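Long-range contact in peptidoglycan glycosyltransferase (Eggerthella lenta, PDB 4MNR), which is a penicillin-binding protein that joins a PbpA-type dimerisation domain to a transpeptidase domain of the beta-lactamase clan: residues V37-V42 with Y49-P54. Residues are numbered along the deposited sequence; the frame is centred on the assembly and turned at random.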
loop_
_atom_site.group_PDB
_atom_site.type_symbol
_atom_site.label_atom_id
_atom_site.label_comp_id
_atom_site.label_asym_id
_atom_site.label_seq_id
_atom_site.Cartn_x
_atom_site.Cartn_y
_atom_site.Cartn_z
ATOM N N VAL A 37 -7.115 19.088 14.089
ATOM C CA VAL A 37 -8.537 18.858 13.865
ATOM C C VAL A 37 -8.847 18.809 12.368
ATOM O O VAL A 37 -8.539 19.756 11.627
ATOM C CB VAL A 37 -9.375 19.958 14.543
ATOM C CG1 VAL A 37 -10.843 19.833 14.164
ATOM C CG2 VAL A 37 -9.189 19.901 16.069
ATOM N N LEU A 38 -9.460 17.709 11.931
ATOM C CA LEU A 38 -9.821 17.532 10.527
ATOM C C LEU A 38 -11.293 17.842 10.285
ATOM O O LEU A 38 -11.680 18.212 9.178
ATOM C CB LEU A 38 -9.532 16.095 10.083
ATOM C CG LEU A 38 -8.096 15.640 10.323
ATOM C CD1 LEU A 38 -7.941 14.176 9.922
ATOM C CD2 LEU A 38 -7.159 16.526 9.531
ATOM N N ALA A 39 -12.117 17.684 11.318
ATOM C CA ALA A 39 -13.545 17.979 11.200
ATOM C C ALA A 39 -14.106 18.306 12.570
ATOM O O ALA A 39 -13.746 17.681 13.556
ATOM C CB ALA A 39 -14.298 16.801 10.602
ATOM N N ARG A 40 -14.983 19.297 12.630
ATOM C CA ARG A 40 -15.632 19.650 13.881
ATOM C C ARG A 40 -16.971 20.277 13.539
ATOM O O ARG A 40 -17.212 20.641 12.388
ATOM C CB ARG A 40 -14.771 20.633 14.685
ATOM C CG ARG A 40 -14.511 21.947 13.963
ATOM C CD ARG A 40 -13.724 22.910 14.833
ATOM N NE ARG A 40 -13.223 24.036 14.055
ATOM C CZ ARG A 40 -11.954 24.428 14.050
ATOM N NH1 ARG A 40 -11.581 25.464 13.308
ATOM N NH2 ARG A 40 -11.063 23.790 14.796
ATOM N N SER A 41 -17.849 20.384 14.530
ATOM C CA SER A 41 -19.118 21.065 14.333
ATOM C C SER A 41 -19.140 22.323 15.179
ATOM O O SER A 41 -18.696 22.318 16.329
ATOM C CB SER A 41 -20.288 20.154 14.696
ATOM O OG SER A 41 -20.370 19.081 13.772
ATOM N N VAL A 42 -19.641 23.403 14.595
ATOM C CA VAL A 42 -19.708 24.687 15.279
ATOM C C VAL A 42 -21.157 25.159 15.363
ATOM O O VAL A 42 -21.904 25.068 14.385
ATOM C CB VAL A 42 -18.839 25.733 14.557
ATOM C CG1 VAL A 42 -18.880 27.066 15.287
ATOM C CG2 VAL A 42 -17.404 25.225 14.437
ATOM N N TYR A 49 -26.166 23.434 14.132
ATOM C CA TYR A 49 -24.760 23.069 13.976
ATOM C C TYR A 49 -24.388 22.850 12.513
ATOM O O TYR A 49 -25.169 22.301 11.736
ATOM C CB TYR A 49 -24.421 21.819 14.792
ATOM C CG TYR A 49 -24.246 22.077 16.271
ATOM C CD1 TYR A 49 -22.998 22.381 16.801
ATOM C CD2 TYR A 49 -25.328 22.016 17.136
ATOM C CE1 TYR A 49 -22.834 22.615 18.154
ATOM C CE2 TYR A 49 -25.177 22.249 18.488
ATOM C CZ TYR A 49 -23.932 22.550 18.994
ATOM O OH TYR A 49 -23.789 22.783 20.344
ATOM N N GLU A 50 -23.184 23.282 12.149
ATOM C CA GLU A 50 -22.675 23.093 10.799
ATOM C C GLU A 50 -21.293 22.458 10.874
ATOM O O GLU A 50 -20.510 22.757 11.781
ATOM C CB GLU A 50 -22.600 24.431 10.060
ATOM C CG GLU A 50 -23.014 24.367 8.592
ATOM C CD GLU A 50 -24.427 24.881 8.356
ATOM O OE1 GLU A 50 -25.390 24.243 8.835
ATOM O OE2 GLU A 50 -24.571 25.928 7.690
ATOM N N ARG A 51 -21.000 21.580 9.922
ATOM C CA ARG A 51 -19.735 20.856 9.900
ATOM C C ARG A 51 -18.637 21.728 9.292
ATOM O O ARG A 51 -18.837 22.346 8.250
ATOM C CB ARG A 51 -19.897 19.572 9.086
ATOM C CG ARG A 51 -18.897 18.490 9.391
ATOM C CD ARG A 51 -19.008 18.014 10.833
ATOM N NE ARG A 51 -18.226 16.801 11.064
ATOM C CZ ARG A 51 -17.827 16.399 12.266
ATOM N NH1 ARG A 51 -18.130 17.126 13.336
ATOM N NH2 ARG A 51 -17.119 15.278 12.400
ATOM N N GLU A 52 -17.492 21.796 9.958
ATOM C CA GLU A 52 -16.342 22.524 9.437
ATOM C C GLU A 52 -15.182 21.567 9.188
ATOM O O GLU A 52 -14.960 20.646 9.977
ATOM C CB GLU A 52 -15.880 23.588 10.428
ATOM C CG GLU A 52 -16.765 24.803 10.528
ATOM C CD GLU A 52 -16.099 25.923 11.309
ATOM O OE1 GLU A 52 -15.032 25.667 11.913
ATOM O OE2 GLU A 52 -16.637 27.054 11.312
ATOM N N TYR A 53 -14.443 21.804 8.100
ATOM C CA TYR A 53 -13.243 21.015 7.762
ATOM C C TYR A 53 -12.031 21.943 7.672
ATOM O O TYR A 53 -11.697 22.450 6.597
ATOM C CB TYR A 53 -13.463 20.246 6.453
ATOM C CG TYR A 53 -14.582 19.234 6.561
ATOM C CD1 TYR A 53 -14.331 17.949 7.005
ATOM C CD2 TYR A 53 -15.893 19.577 6.251
ATOM C CE1 TYR A 53 -15.350 17.023 7.138
ATOM C CE2 TYR A 53 -16.920 18.654 6.369
ATOM C CZ TYR A 53 -16.637 17.375 6.810
ATOM O OH TYR A 53 -17.648 16.447 6.945
ATOM N N PRO A 54 -11.378 22.197 8.816
ATOM C CA PRO A 54 -10.455 23.338 8.867
ATOM C C PRO A 54 -9.018 23.044 8.445
ATOM O O PRO A 54 -8.171 23.933 8.550
ATOM C CB PRO A 54 -10.487 23.732 10.346
ATOM C CG PRO A 54 -10.742 22.451 11.062
ATOM C CD PRO A 54 -11.600 21.598 10.145
#
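Arg40 and Glu52 face each other as a hydrogen-bonded pair in an antiparallel beta hairpin formed by strands 37-43 and 49-52. Arg40 N donates to Glu52 O at 3.0 Å, and Glu52 N returns a nearly straight bond to Arg40 O at 2.7 Å. Val42 and Glu50 form the next hydrogen-bonded pair, again with two backbone bonds. On the face that carries Arg40, Val42 and Glu52, the arginine also makes a salt bridge. Arg40 NE lies 3.2 Å from Glu52 OE1, which sits in the guanidinium plane, while the carboxylate is turned 56° from that plane. Pro54 CG covers one face of the same guanidinium. Val42 CG2 lies against the Glu52 carboxylate, 3.5 Å from Glu52 CD. The hairpin belongs to the dimerisation-domain family region, and strand 49-52 is an edge strand of its mixed sheet within this chain. A classic beta bulge, with Leu38 and Ala39 both opposite Ile30, interrupts strand 37-43 on its other side. Ser41 and Arg51 form the non-hydrogen-bonded pair and point to the other face. The Arg51 chain bends at its second torsion (chi2 62°), which folds the guanidinium back over the Ala39-Arg40 backbone. Arg51 NH1 donates to Ser41 OG at 3.0 Å, with the hydroxyl oxygen lying slightly out of the guanidinium plane. NH1 also bonds to Gly28 O, and NE makes a salt bridge to Glu76, so several partners fix this group. Beyond the paired residues, Tyr53 CE1 touches Ala39 CB at 3.6 Å, and the tyrosine hydroxyl is hydrogen-bonded to Glu76 and to Ser66 N.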